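Local structure of hypothetical protein (Parabacteroides merdae, 4OO3) at residues D417-V420 / P421-A425; I236-Y239 / R240-I243; H222-D225 / L226-E230; Q126-K129 / L130-C134; F135-A138 / K139-I143. The protein is of unknown function in detail but is probably an NAD(P)-dependent oxidoreductase, joining an NAD-binding Rossmann fold to a putative oxidoreductase C-terminal domain. All coordinates share one frame; numbering follows the deposited sequence.

Contact 1 (D417-V420 / P421-A425); sequences DWEV and PNMLA
V420 meets P421 beside it and the selenomethionine M423 almost one turn further on, all at the start of helix 419-439. V420 and P421 cross at about a right angle, and V420 CB comes within 3.3 Å of P421 CD, a short approach imposed by the peptide that joins them. Where another residue would carry an N-H, P421 has its ring: CD lies 3.3 Å from D417 O, and CG is 3.5 Å from W418 O. Beyond the proline the helical bonds run on, M423 N giving to E419 O at 2.9 Å and L424 N to V420 O at 3.0 Å, the latter nearly straight (174°). The M423 chain bends at its third torsion (-80°), which folds CE back to 4.0 Å from V420 CG2. Both side chains also rest on F135 of helix 125-140. On another side of the turn, the amide of N422 is held by I237 N and Q235 O, while the E419 carboxylate pairs with R152 and takes a hydrogen bond with Y146. The arrangement is typical of a proline in the first turn of an alpha-helix, where the missing N-H costs the helix little.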
loop_
_atom_site.group_PDB
_atom_site.type_symbol
_atom_site.label_atom_id
_atom_site.label_comp_id
_atom_site.label_asym_id
_atom_site.label_seq_id
_atom_site.Cartn_x
_atom_site.Cartn_y
_atom_site.Cartn_z
ATOM N N ASP A 417 -11.255 11.588 11.480
ATOM C CA ASP A 417 -11.287 12.813 10.670
ATOM C C ASP A 417 -10.422 12.810 9.423
ATOM O O ASP A 417 -10.889 13.119 8.328
ATOM C CB ASP A 417 -10.829 14.005 11.528
ATOM C CG ASP A 417 -11.911 14.523 12.449
ATOM O OD1 ASP A 417 -12.993 13.892 12.548
ATOM O OD2 ASP A 417 -11.672 15.579 13.077
ATOM N N TRP A 418 -9.150 12.490 9.612
ATOM C CA TRP A 418 -8.138 12.707 8.578
ATOM C C TRP A 418 -8.151 11.677 7.442
ATOM O O TRP A 418 -7.601 11.942 6.376
ATOM C CB TRP A 418 -6.740 12.779 9.219
ATOM C CG TRP A 418 -6.426 11.621 10.132
ATOM C CD1 TRP A 418 -6.642 11.562 11.481
ATOM C CD2 TRP A 418 -5.867 10.354 9.761
ATOM N NE1 TRP A 418 -6.245 10.345 11.970
ATOM C CE2 TRP A 418 -5.757 9.586 10.939
ATOM C CE3 TRP A 418 -5.434 9.799 8.550
ATOM C CZ2 TRP A 418 -5.238 8.288 10.945
ATOM C CZ3 TRP A 418 -4.916 8.508 8.554
ATOM C CH2 TRP A 418 -4.824 7.768 9.748
ATOM N N GLU A 419 -8.788 10.525 7.651
ATOM C CA GLU A 419 -8.637 9.387 6.728
ATOM C C GLU A 419 -9.161 9.631 5.305
ATOM O O GLU A 419 -8.428 9.424 4.340
ATOM C CB GLU A 419 -9.253 8.111 7.319
ATOM C CG GLU A 419 -8.343 7.403 8.322
ATOM C CD GLU A 419 -7.362 6.434 7.677
ATOM O OE1 GLU A 419 -7.022 6.595 6.483
ATOM O OE2 GLU A 419 -6.928 5.482 8.361
ATOM N N VAL A 420 -10.412 10.058 5.167
ATOM C CA VAL A 420 -10.990 10.270 3.844
ATOM C C VAL A 420 -10.291 11.414 3.113
ATOM O O VAL A 420 -9.799 11.217 1.995
ATOM C CB VAL A 420 -12.513 10.499 3.901
ATOM C CG1 VAL A 420 -13.048 10.969 2.548
ATOM C CG2 VAL A 420 -13.214 9.224 4.341
ATOM N N PRO A 421 -10.211 12.602 3.735
ATOM C CA PRO A 421 -9.507 13.668 3.014
ATOM C C PRO A 421 -8.065 13.293 2.623
ATOM O O PRO A 421 -7.622 13.657 1.543
ATOM C CB PRO A 421 -9.546 14.861 3.984
ATOM C CG PRO A 421 -9.978 14.314 5.300
ATOM C CD PRO A 421 -10.744 13.059 5.031
ATOM N N ASN A 422 -7.363 12.552 3.476
ATOM C CA ASN A 422 -5.979 12.149 3.182
ATOM C C ASN A 422 -5.840 11.031 2.152
ATOM O O ASN A 422 -4.836 10.993 1.429
ATOM C CB ASN A 422 -5.229 11.799 4.468
ATOM C CG ASN A 422 -5.063 13.005 5.385
ATOM O OD1 ASN A 422 -5.514 14.110 5.070
ATOM N ND2 ASN A 422 -4.407 12.799 6.516
HETATM N N MSE A 423 -6.825 10.136 2.070
HETATM C CA MSE A 423 -6.881 9.159 0.974
HETATM C C MSE A 423 -7.042 9.917 -0.329
HETATM O O MSE A 423 -6.337 9.655 -1.310
HETATM C CB MSE A 423 -8.007 8.135 1.156
HETATM C CG MSE A 423 -7.648 7.081 2.200
HETATM SE SE MSE A 423 -9.014 5.669 2.298
HETATM C CE MSE A 423 -10.373 6.568 3.399
ATOM N N LEU A 424 -7.947 10.890 -0.345
ATOM C CA LEU A 424 -8.126 11.738 -1.519
ATOM C C LEU A 424 -6.873 12.544 -1.872
ATOM O O LEU A 424 -6.504 12.618 -3.037
ATOM C CB LEU A 424 -9.312 12.676 -1.329
ATOM C CG LEU A 424 -10.691 12.029 -1.442
ATOM C CD1 LEU A 424 -11.756 13.064 -1.113
ATOM C CD2 LEU A 424 -10.901 11.447 -2.834
ATOM N N ALA A 425 -6.213 13.140 -0.880
ATOM C CA ALA A 425 -4.976 13.889 -1.147
ATOM C C ALA A 425 -3.912 12.983 -1.744
ATOM O O ALA A 425 -3.178 13.382 -2.649
ATOM C CB ALA A 425 -4.455 14.557 0.119
#

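Contact 2 (I236-Y239 / R240-I243); sequences IIDY and RKDI
D238 and D242 are tied together twice: D238 N gives to D242 OD2 and D242 N gives to D238 O, each at 2.8 Å. D238 is the N-cap of the short, weakly bonded helix 239-242, and its carboxylate makes the capping bond, R240 N to D238 OD1 at 3.1 Å, with the donor standing above the carboxylate plane. With CG anti to its backbone N (chi1 -178°), D238 brings the carboxylate round to the R240 amide. Its carbonyl oxygen takes a second donor, K241 N at 3.0 Å, so one backbone oxygen is gripped by two consecutive amides. An alanine in place of D238 would probably leave R240 N without its cap and let the start of the helix fray. A water bridges the same region, donating to I236 O at 2.7 Å and weakly to D242 OD2. D242 also joins K295 through the backbone.

Further out, packing takes over. I237 CG2 touches D242 CB at 3.9 Å and I243 CD1 at 4.2 Å, and both isoleucines pack on I294 of strand 282-294. Y239 stacks on Y428 and meets F128 edge-to-face. R240 sets its CG over one face of the Y239 ring, offset toward the rim, in a CH-pi contact, 4.3 Å from the ring centroid and 20° off the ring normal.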
loop_
_atom_site.group_PDB
_atom_site.type_symbol
_atom_site.label_atom_id
_atom_site.label_comp_id
_atom_site.label_asym_id
_atom_site.label_seq_id
_atom_site.Cartn_x
_atom_site.Cartn_y
_atom_site.Cartn_z
ATOM N N ILE A 236 -5.088 16.856 8.714
ATOM C CA ILE A 236 -5.975 16.757 7.562
ATOM C C ILE A 236 -5.327 17.475 6.392
ATOM O O ILE A 236 -5.039 18.659 6.488
ATOM C CB ILE A 236 -7.350 17.391 7.861
ATOM C CG1 ILE A 236 -8.039 16.619 8.995
ATOM C CG2 ILE A 236 -8.221 17.418 6.609
ATOM C CD1 ILE A 236 -9.410 17.127 9.370
ATOM N N ILE A 237 -5.079 16.760 5.297
ATOM C CA ILE A 237 -4.483 17.364 4.104
ATOM C C ILE A 237 -5.604 17.755 3.143
ATOM O O ILE A 237 -6.399 16.900 2.735
ATOM C CB ILE A 237 -3.515 16.397 3.383
ATOM C CG1 ILE A 237 -2.488 15.780 4.354
ATOM C CG2 ILE A 237 -2.809 17.099 2.226
ATOM C CD1 ILE A 237 -1.540 16.765 5.004
ATOM N N ASP A 238 -5.681 19.042 2.802
ATOM C CA ASP A 238 -6.633 19.534 1.813
ATOM C C ASP A 238 -5.920 19.552 0.467
ATOM O O ASP A 238 -5.063 20.399 0.227
ATOM C CB ASP A 238 -7.125 20.939 2.185
ATOM C CG ASP A 238 -8.166 21.487 1.204
ATOM O OD1 ASP A 238 -8.456 20.835 0.175
ATOM O OD2 ASP A 238 -8.689 22.590 1.462
ATOM N N TYR A 239 -6.279 18.626 -0.416
ATOM C CA TYR A 239 -5.528 18.452 -1.656
ATOM C C TYR A 239 -5.688 19.645 -2.598
ATOM O O TYR A 239 -4.829 19.892 -3.441
ATOM C CB TYR A 239 -5.875 17.116 -2.340
ATOM C CG TYR A 239 -7.179 17.070 -3.100
ATOM C CD1 TYR A 239 -7.269 17.593 -4.382
ATOM C CD2 TYR A 239 -8.316 16.485 -2.549
ATOM C CE1 TYR A 239 -8.455 17.559 -5.086
ATOM C CE2 TYR A 239 -9.505 16.440 -3.249
ATOM C CZ TYR A 239 -9.561 16.982 -4.516
ATOM O OH TYR A 239 -10.718 16.959 -5.233
ATOM N N ARG A 240 -6.775 20.394 -2.436
ATOM C CA ARG A 240 -6.987 21.619 -3.209
ATOM C C ARG A 240 -6.000 22.737 -2.846
ATOM O O ARG A 240 -5.707 23.599 -3.675
ATOM C CB ARG A 240 -8.427 22.110 -3.039
ATOM C CG ARG A 240 -9.459 21.134 -3.580
ATOM C CD ARG A 240 -10.853 21.733 -3.584
ATOM N NE ARG A 240 -11.873 20.765 -3.991
ATOM C CZ ARG A 240 -12.385 19.815 -3.206
ATOM N NH1 ARG A 240 -11.974 19.670 -1.950
ATOM N NH2 ARG A 240 -13.317 18.996 -3.684
ATOM N N LYS A 241 -5.478 22.710 -1.622
ATOM C CA LYS A 241 -4.633 23.791 -1.114
ATOM C C LYS A 241 -3.209 23.386 -0.751
ATOM O O LYS A 241 -2.315 24.213 -0.803
ATOM C CB LYS A 241 -5.293 24.412 0.119
ATOM C CG LYS A 241 -6.627 25.068 -0.188
ATOM C CD LYS A 241 -7.230 25.727 1.039
ATOM C CE LYS A 241 -8.479 26.512 0.665
ATOM N NZ LYS A 241 -9.068 27.219 1.833
ATOM N N ASP A 242 -2.996 22.130 -0.372
ATOM C CA ASP A 242 -1.743 21.730 0.260
ATOM C C ASP A 242 -0.769 21.008 -0.665
ATOM O O ASP A 242 0.390 20.805 -0.297
ATOM C CB ASP A 242 -2.045 20.825 1.457
ATOM C CG ASP A 242 -2.810 21.542 2.564
ATOM O OD1 ASP A 242 -2.659 22.769 2.704
ATOM O OD2 ASP A 242 -3.561 20.865 3.303
ATOM N N ILE A 243 -1.233 20.612 -1.848
ATOM C CA ILE A 243 -0.427 19.799 -2.749
ATOM C C ILE A 243 -0.139 20.547 -4.038
ATOM O O ILE A 243 -1.053 20.989 -4.727
ATOM C CB ILE A 243 -1.119 18.462 -3.106
ATOM C CG1 ILE A 243 -1.439 17.651 -1.846
ATOM C CG2 ILE A 243 -0.251 17.642 -4.051
ATOM C CD1 ILE A 243 -0.221 17.150 -1.092
HETATM O O HOH W 1 -3.191 20.571 6.713
#

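Contact 3 (H222-D225 / L226-E230); sequences HLVD and LVQWE
L226 N gives to H222 O at 2.9 Å, and L226 CG lies 3.4 Å from that same oxygen. This is an uninterrupted alpha-helical turn of helix 220-231, in which each amide bonds to the carbonyl four residues back. V227 N reaches L223 O at 3.0 Å, and Q228 N reaches V224 O in a longer but straighter bond (171°). The fourth bond runs from W229 N to D225 O. The V227 branches are nearly eclipsed against the backbone, and the close approach of CG1 to L223 O that results is best treated as doubtful.

Outside the helix, the side chains meet the next shell. L223, V224 and V227 face the mixed sheet, packing on strands 282-294 and 297-306: L223 rests on V301 and V303, and V224 on Y292. D225, with CG anti to its backbone N (chi1 -177°), reaches R152 of a neighbouring loop in a salt bridge through OD1; that pairing is likely to offset the charge of this buried acid. W229 leads its indole off to a cation-pi contact with R161, and H222 lies against the loop residues K119 and T150. The helix is thereby set between the sheet and helix 419-439, where K426 touches both V224 and D225. At the far end of the bonded run, W229 CB stands 3.2 Å from D225 O.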
loop_
_atom_site.group_PDB
_atom_site.type_symbol
_atom_site.label_atom_id
_atom_site.label_comp_id
_atom_site.label_asym_id
_atom_site.label_seq_id
_atom_site.Cartn_x
_atom_site.Cartn_y
_atom_site.Cartn_z
ATOM N N HIS A 222 1.461 3.715 -1.473
ATOM C CA HIS A 222 2.077 3.467 -0.163
ATOM C C HIS A 222 3.036 4.586 0.250
ATOM O O HIS A 222 3.032 5.011 1.408
ATOM C CB HIS A 222 2.872 2.163 -0.160
ATOM C CG HIS A 222 2.040 0.931 -0.314
ATOM N ND1 HIS A 222 0.918 0.687 0.447
ATOM C CD2 HIS A 222 2.188 -0.144 -1.123
ATOM C CE1 HIS A 222 0.400 -0.480 0.105
ATOM N NE2 HIS A 222 1.153 -1.004 -0.847
ATOM N N LEU A 223 3.877 5.039 -0.683
ATOM C CA LEU A 223 4.940 5.986 -0.333
ATOM C C LEU A 223 4.351 7.358 -0.048
ATOM O O LEU A 223 4.718 7.999 0.930
ATOM C CB LEU A 223 6.020 6.054 -1.422
ATOM C CG LEU A 223 6.711 4.730 -1.758
ATOM C CD1 LEU A 223 7.804 4.950 -2.794
ATOM C CD2 LEU A 223 7.287 4.064 -0.511
ATOM N N VAL A 224 3.409 7.779 -0.885
ATOM C CA VAL A 224 2.713 9.045 -0.695
ATOM C C VAL A 224 1.962 9.050 0.636
ATOM O O VAL A 224 1.986 10.053 1.363
ATOM C CB VAL A 224 1.762 9.339 -1.881
ATOM C CG1 VAL A 224 0.752 10.428 -1.535
ATOM C CG2 VAL A 224 2.571 9.746 -3.101
ATOM N N ASP A 225 1.312 7.928 0.951
ATOM C CA ASP A 225 0.622 7.755 2.224
ATOM C C ASP A 225 1.589 7.849 3.389
ATOM O O ASP A 225 1.269 8.452 4.400
ATOM C CB ASP A 225 -0.096 6.406 2.292
ATOM C CG ASP A 225 -0.897 6.236 3.585
ATOM O OD1 ASP A 225 -1.876 6.985 3.769
ATOM O OD2 ASP A 225 -0.547 5.363 4.416
ATOM N N LEU A 226 2.770 7.253 3.251
ATOM C CA LEU A 226 3.755 7.326 4.323
ATOM C C LEU A 226 4.218 8.757 4.582
ATOM O O LEU A 226 4.340 9.141 5.745
ATOM C CB LEU A 226 4.965 6.424 4.064
ATOM C CG LEU A 226 4.783 4.935 4.318
ATOM C CD1 LEU A 226 6.139 4.253 4.250
ATOM C CD2 LEU A 226 4.112 4.653 5.654
ATOM N N VAL A 227 4.471 9.552 3.534
ATOM C CA VAL A 227 4.953 10.923 3.788
ATOM C C VAL A 227 3.890 11.732 4.548
ATOM O O VAL A 227 4.232 12.455 5.470
ATOM C CB VAL A 227 5.618 11.678 2.576
ATOM C CG1 VAL A 227 5.785 10.812 1.341
ATOM C CG2 VAL A 227 4.954 13.016 2.268
ATOM N N GLN A 228 2.618 11.562 4.200
ATOM C CA GLN A 228 1.507 12.156 4.963
ATOM C C GLN A 228 1.463 11.643 6.406
ATOM O O GLN A 228 1.394 12.415 7.357
ATOM C CB GLN A 228 0.162 11.838 4.291
ATOM C CG GLN A 228 -0.011 12.441 2.904
ATOM C CD GLN A 228 -1.349 12.105 2.257
ATOM O OE1 GLN A 228 -2.114 11.246 2.737
ATOM N NE2 GLN A 228 -1.638 12.779 1.152
ATOM N N TRP A 229 1.505 10.324 6.548
ATOM C CA TRP A 229 1.277 9.672 7.830
ATOM C C TRP A 229 2.457 9.827 8.808
ATOM O O TRP A 229 2.259 10.052 10.008
ATOM C CB TRP A 229 0.957 8.198 7.576
ATOM C CG TRP A 229 0.425 7.478 8.744
ATOM C CD1 TRP A 229 -0.861 7.501 9.217
ATOM C CD2 TRP A 229 1.153 6.609 9.598
ATOM N NE1 TRP A 229 -0.970 6.695 10.321
ATOM C CE2 TRP A 229 0.256 6.139 10.580
ATOM C CE3 TRP A 229 2.482 6.183 9.636
ATOM C CZ2 TRP A 229 0.649 5.267 11.584
ATOM C CZ3 TRP A 229 2.868 5.317 10.635
ATOM C CH2 TRP A 229 1.955 4.867 11.594
ATOM N N GLU A 230 3.679 9.717 8.300
ATOM C CA GLU A 230 4.867 9.893 9.137
ATOM C C GLU A 230 5.175 11.362 9.434
ATOM O O GLU A 230 5.487 11.716 10.566
ATOM C CB GLU A 230 6.088 9.275 8.471
ATOM C CG GLU A 230 6.055 7.763 8.361
ATOM C CD GLU A 230 7.099 7.237 7.396
ATOM O OE1 GLU A 230 7.633 8.025 6.595
ATOM O OE2 GLU A 230 7.387 6.031 7.424
#

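Contact 4 (Q126-K129 / L130-C134); sequences QSFK and LLEEC
L131 N gives to S127 O at 2.8 Å, the shortest of the four backbone bonds that cross from 126-129 to 130-134. One step on, E132 N bonds to F128 O at 3.0 Å, and this pair also makes the main side-chain contact. F128, with CG anti to the backbone N (chi1 174°), points its ring out from the helix, leaning only slightly toward the next turn, where E132 comes over one face. E132 CG stands 4.3 Å from the ring centroid, 22° off the normal, in a CH-pi contact. The carboxylate follows, tilted 24° from the ring plane, with E132 CD 3.6 Å from F128 CE2. K129 runs past on the outer side, its CG 4.1 Å from E132 OE1, though its amine is too far off for a salt bridge. With an alanine here in place of E132, one face of the F128 ring would probably lose the methylene and carboxylate that lie over it, opening a gap there.

The helix belongs to the Rossmann beta-alpha-beta unit between strands 114-117 and 145-147. L130 rests on helix 98-110 and L131 on L145 of strand 145-147, while F128 reaches helix 419-439 at Y427, Y428 and T431.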
loop_
_atom_site.group_PDB
_atom_site.type_symbol
_atom_site.label_atom_id
_atom_site.label_comp_id
_atom_site.label_asym_id
_atom_site.label_seq_id
_atom_site.Cartn_x
_atom_site.Cartn_y
_atom_site.Cartn_z
ATOM N N GLN A 126 -9.374 10.579 -14.425
ATOM C CA GLN A 126 -10.764 10.214 -14.665
ATOM C C GLN A 126 -11.280 9.368 -13.504
ATOM O O GLN A 126 -12.323 9.674 -12.930
ATOM C CB GLN A 126 -10.904 9.461 -15.990
ATOM C CG GLN A 126 -12.306 8.955 -16.290
ATOM C CD GLN A 126 -12.375 8.158 -17.582
ATOM O OE1 GLN A 126 -12.505 8.725 -18.668
ATOM N NE2 GLN A 126 -12.301 6.831 -17.469
ATOM N N SER A 127 -10.542 8.317 -13.151
ATOM C CA SER A 127 -10.940 7.449 -12.046
ATOM C C SER A 127 -10.867 8.164 -10.691
ATOM O O SER A 127 -11.651 7.849 -9.795
ATOM C CB SER A 127 -10.133 6.140 -12.030
ATOM O OG SER A 127 -8.747 6.350 -12.248
ATOM N N PHE A 128 -9.954 9.127 -10.543
ATOM C CA PHE A 128 -9.898 9.947 -9.326
ATOM C C PHE A 128 -11.186 10.744 -9.112
ATOM O O PHE A 128 -11.686 10.836 -7.990
ATOM C CB PHE A 128 -8.716 10.920 -9.352
ATOM C CG PHE A 128 -8.699 11.872 -8.182
ATOM C CD1 PHE A 128 -8.377 11.417 -6.907
ATOM C CD2 PHE A 128 -9.040 13.206 -8.343
ATOM C CE1 PHE A 128 -8.365 12.279 -5.824
ATOM C CE2 PHE A 128 -9.031 14.074 -7.257
ATOM C CZ PHE A 128 -8.695 13.609 -5.997
ATOM N N LYS A 129 -11.702 11.328 -10.189
ATOM C CA LYS A 129 -12.972 12.053 -10.144
ATOM C C LYS A 129 -14.086 11.112 -9.695
ATOM O O LYS A 129 -14.904 11.464 -8.847
ATOM C CB LYS A 129 -13.294 12.662 -11.514
ATOM C CG LYS A 129 -14.126 13.936 -11.457
ATOM C CD LYS A 129 -13.784 14.870 -12.615
ATOM C CE LYS A 129 -14.321 16.282 -12.411
ATOM N NZ LYS A 129 -15.764 16.392 -12.751
ATOM N N LEU A 130 -14.097 9.906 -10.256
ATOM C CA LEU A 130 -15.061 8.874 -9.865
ATOM C C LEU A 130 -14.905 8.489 -8.382
ATOM O O LEU A 130 -15.894 8.234 -7.694
ATOM C CB LEU A 130 -14.907 7.635 -10.767
ATOM C CG LEU A 130 -16.052 6.612 -10.762
ATOM C CD1 LEU A 130 -17.363 7.260 -11.187
ATOM C CD2 LEU A 130 -15.717 5.425 -11.657
ATOM N N LEU A 131 -13.665 8.467 -7.896
ATOM C CA LEU A 131 -13.382 8.092 -6.510
ATOM C C LEU A 131 -13.865 9.154 -5.540
ATOM O O LEU A 131 -14.245 8.834 -4.423
ATOM C CB LEU A 131 -11.886 7.860 -6.303
ATOM C CG LEU A 131 -11.409 7.418 -4.914
ATOM C CD1 LEU A 131 -11.969 6.050 -4.561
ATOM C CD2 LEU A 131 -9.893 7.392 -4.852
ATOM N N GLU A 132 -13.823 10.418 -5.955
ATOM C CA GLU A 132 -14.410 11.499 -5.169
ATOM C C GLU A 132 -15.911 11.309 -4.999
ATOM O O GLU A 132 -16.435 11.509 -3.911
ATOM C CB GLU A 132 -14.154 12.857 -5.818
ATOM C CG GLU A 132 -12.716 13.320 -5.747
ATOM C CD GLU A 132 -12.532 14.656 -6.422
ATOM O OE1 GLU A 132 -12.714 14.735 -7.656
ATOM O OE2 GLU A 132 -12.226 15.624 -5.709
ATOM N N GLU A 133 -16.598 10.937 -6.079
ATOM C CA GLU A 133 -18.034 10.638 -6.004
ATOM C C GLU A 133 -18.299 9.470 -5.031
ATOM O O GLU A 133 -19.218 9.540 -4.204
ATOM C CB GLU A 133 -18.602 10.322 -7.396
ATOM C CG GLU A 133 -20.120 10.443 -7.486
ATOM C CD GLU A 133 -20.691 9.986 -8.823
ATOM O OE1 GLU A 133 -19.916 9.754 -9.773
ATOM O OE2 GLU A 133 -21.931 9.858 -8.927
ATOM N N CYS A 134 -17.482 8.419 -5.133
ATOM C CA CYS A 134 -17.548 7.270 -4.221
ATOM C C CYS A 134 -17.523 7.709 -2.761
ATOM O O CYS A 134 -18.343 7.260 -1.953
ATOM C CB CYS A 134 -16.382 6.301 -4.460
ATOM S SG CYS A 134 -16.372 5.472 -6.063
#

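Contact 5 (F135-A138 / K139-I143); sequences FAIA and KQKNI
A138 O receives I143 N across five residues, at 2.9 Å, where a continuing helix would bond four residues apart. That is the outer bond of a Schellman motif, which ends helix 125-140. N142 is its C-prime residue, and the positive phi there (50°) turns the chain back on itself. The inner bond of the pair runs from N142 N to K139 O at 3.2 Å.

Before the turn the helix is regular: K139 N bonds to F135 O, and Q140 N to A136 O at 2.9 Å in a nearly straight bond (169°). At K141 the pattern begins to change. Its amide still gives to I137 O at 2.9 Å but also leans weakly toward A138 O, so that the A138 carbonyl has one firm donor, I143 N, and one weak one at the end of the helix.

On the last helical turn, I137 and K141 lie side by side and point the same way, and the lysine's CD touches the isoleucine's CG2 branch at 3.9 Å. I137 also packs on K106, L109 and E110 of helix 98-110. In this beta-alpha-beta unit of the Rossmann fold the chain goes from the turn into strand 145-147. F135 points away to helix 419-439, where it meets L424.

The reversal brings I143 back onto the last turn, giving the apolar contact that usually accompanies a Schellman motif. I143 CG1 sits between its own backbone N and carbonyl carbon (chi1 56°), and from there it lies 4.2 Å from A138 CB.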
loop_
_atom_site.group_PDB
_atom_site.type_symbol
_atom_site.label_atom_id
_atom_site.label_comp_id
_atom_site.label_asym_id
_atom_site.label_seq_id
_atom_site.Cartn_x
_atom_site.Cartn_y
_atom_site.Cartn_z
ATOM N N PHE A 135 -16.587 8.589 -2.421
ATOM C CA PHE A 135 -16.514 9.095 -1.054
ATOM C C PHE A 135 -17.729 9.944 -0.684
ATOM O O PHE A 135 -18.182 9.912 0.460
ATOM C CB PHE A 135 -15.207 9.853 -0.816
ATOM C CG PHE A 135 -14.032 8.950 -0.534
ATOM C CD1 PHE A 135 -14.042 8.107 0.562
ATOM C CD2 PHE A 135 -12.923 8.951 -1.353
ATOM C CE1 PHE A 135 -12.975 7.277 0.828
ATOM C CE2 PHE A 135 -11.847 8.125 -1.090
ATOM C CZ PHE A 135 -11.873 7.285 0.001
ATOM N N ALA A 136 -18.266 10.679 -1.656
ATOM C CA ALA A 136 -19.493 11.455 -1.443
ATOM C C ALA A 136 -20.688 10.530 -1.199
ATOM O O ALA A 136 -21.503 10.777 -0.309
ATOM C CB ALA A 136 -19.760 12.368 -2.628
ATOM N N ILE A 137 -20.784 9.461 -1.983
ATOM C CA ILE A 137 -21.856 8.480 -1.805
ATOM C C ILE A 137 -21.727 7.772 -0.459
ATOM O O ILE A 137 -22.718 7.591 0.247
ATOM C CB ILE A 137 -21.873 7.442 -2.941
ATOM C CG1 ILE A 137 -22.252 8.113 -4.266
ATOM C CG2 ILE A 137 -22.853 6.314 -2.635
ATOM C CD1 ILE A 137 -21.761 7.345 -5.478
ATOM N N ALA A 138 -20.511 7.376 -0.100
ATOM C CA ALA A 138 -20.279 6.742 1.190
ATOM C C ALA A 138 -20.773 7.627 2.343
ATOM O O ALA A 138 -21.479 7.160 3.238
ATOM C CB ALA A 138 -18.809 6.420 1.360
ATOM N N LYS A 139 -20.401 8.904 2.298
ATOM C CA LYS A 139 -20.816 9.908 3.286
ATOM C C LYS A 139 -22.339 10.075 3.324
ATOM O O LYS A 139 -22.946 10.028 4.388
ATOM C CB LYS A 139 -20.150 11.244 2.947
ATOM C CG LYS A 139 -20.530 12.444 3.807
ATOM C CD LYS A 139 -19.718 12.533 5.093
ATOM C CE LYS A 139 -19.096 13.915 5.271
ATOM N NZ LYS A 139 -20.078 15.030 5.151
ATOM N N GLN A 140 -22.934 10.290 2.152
ATOM C CA GLN A 140 -24.391 10.423 1.999
ATOM C C GLN A 140 -25.150 9.212 2.575
ATOM O O GLN A 140 -26.234 9.367 3.139
ATOM C CB GLN A 140 -24.730 10.663 0.507
ATOM C CG GLN A 140 -25.996 10.012 -0.044
ATOM C CD GLN A 140 -27.277 10.723 0.358
ATOM O OE1 GLN A 140 -27.256 11.853 0.846
ATOM N NE2 GLN A 140 -28.406 10.060 0.142
ATOM N N LYS A 141 -24.573 8.017 2.448
ATOM C CA LYS A 141 -25.228 6.785 2.905
ATOM C C LYS A 141 -24.728 6.242 4.231
ATOM O O LYS A 141 -25.142 5.165 4.636
ATOM C CB LYS A 141 -25.074 5.696 1.851
ATOM C CG LYS A 141 -25.762 6.040 0.554
ATOM C CD LYS A 141 -25.725 4.875 -0.402
ATOM C CE LYS A 141 -26.756 5.065 -1.497
ATOM N NZ LYS A 141 -28.120 4.628 -1.086
ATOM N N ASN A 142 -23.850 6.975 4.909
ATOM C CA ASN A 142 -23.256 6.502 6.161
ATOM C C ASN A 142 -22.681 5.093 6.056
ATOM O O ASN A 142 -22.920 4.246 6.917
ATOM C CB ASN A 142 -24.265 6.588 7.309
ATOM C CG ASN A 142 -24.525 8.017 7.735
ATOM O OD1 ASN A 142 -25.650 8.507 7.659
ATOM N ND2 ASN A 142 -23.469 8.702 8.170
ATOM N N ILE A 143 -21.925 4.855 4.988
ATOM C CA ILE A 143 -21.150 3.628 4.838
ATOM C C ILE A 143 -19.681 4.005 4.663
ATOM O O ILE A 143 -19.343 5.175 4.470
ATOM C CB ILE A 143 -21.663 2.736 3.674
ATOM C CG1 ILE A 143 -21.702 3.494 2.342
ATOM C CG2 ILE A 143 -23.050 2.190 4.000
ATOM C CD1 ILE A 143 -22.133 2.643 1.168
#

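How the contacts relate
Along the chain the order is contact 4, contact 5, contact 3, contact 2, contact 1. Contacts 4 and 5, with centres about 13 Å apart, follow each other on helix 125-140 of the Rossmann unit; the other three belong to the C-terminal domain. Contact 1, at the start of helix 419-439, touches all four others, with centres about 9 Å from contact 2, 12 Å from contact 3 and 14 Å from contacts 4 and 5. Contacts 3 and 5 lie farthest apart, about 24 Å between centres, and do not touch. Helix 419-439 thus packs between helix 125-140 and helix 220-231, joining the Rossmann fold, which probably binds NAD(P), to the C-terminal part.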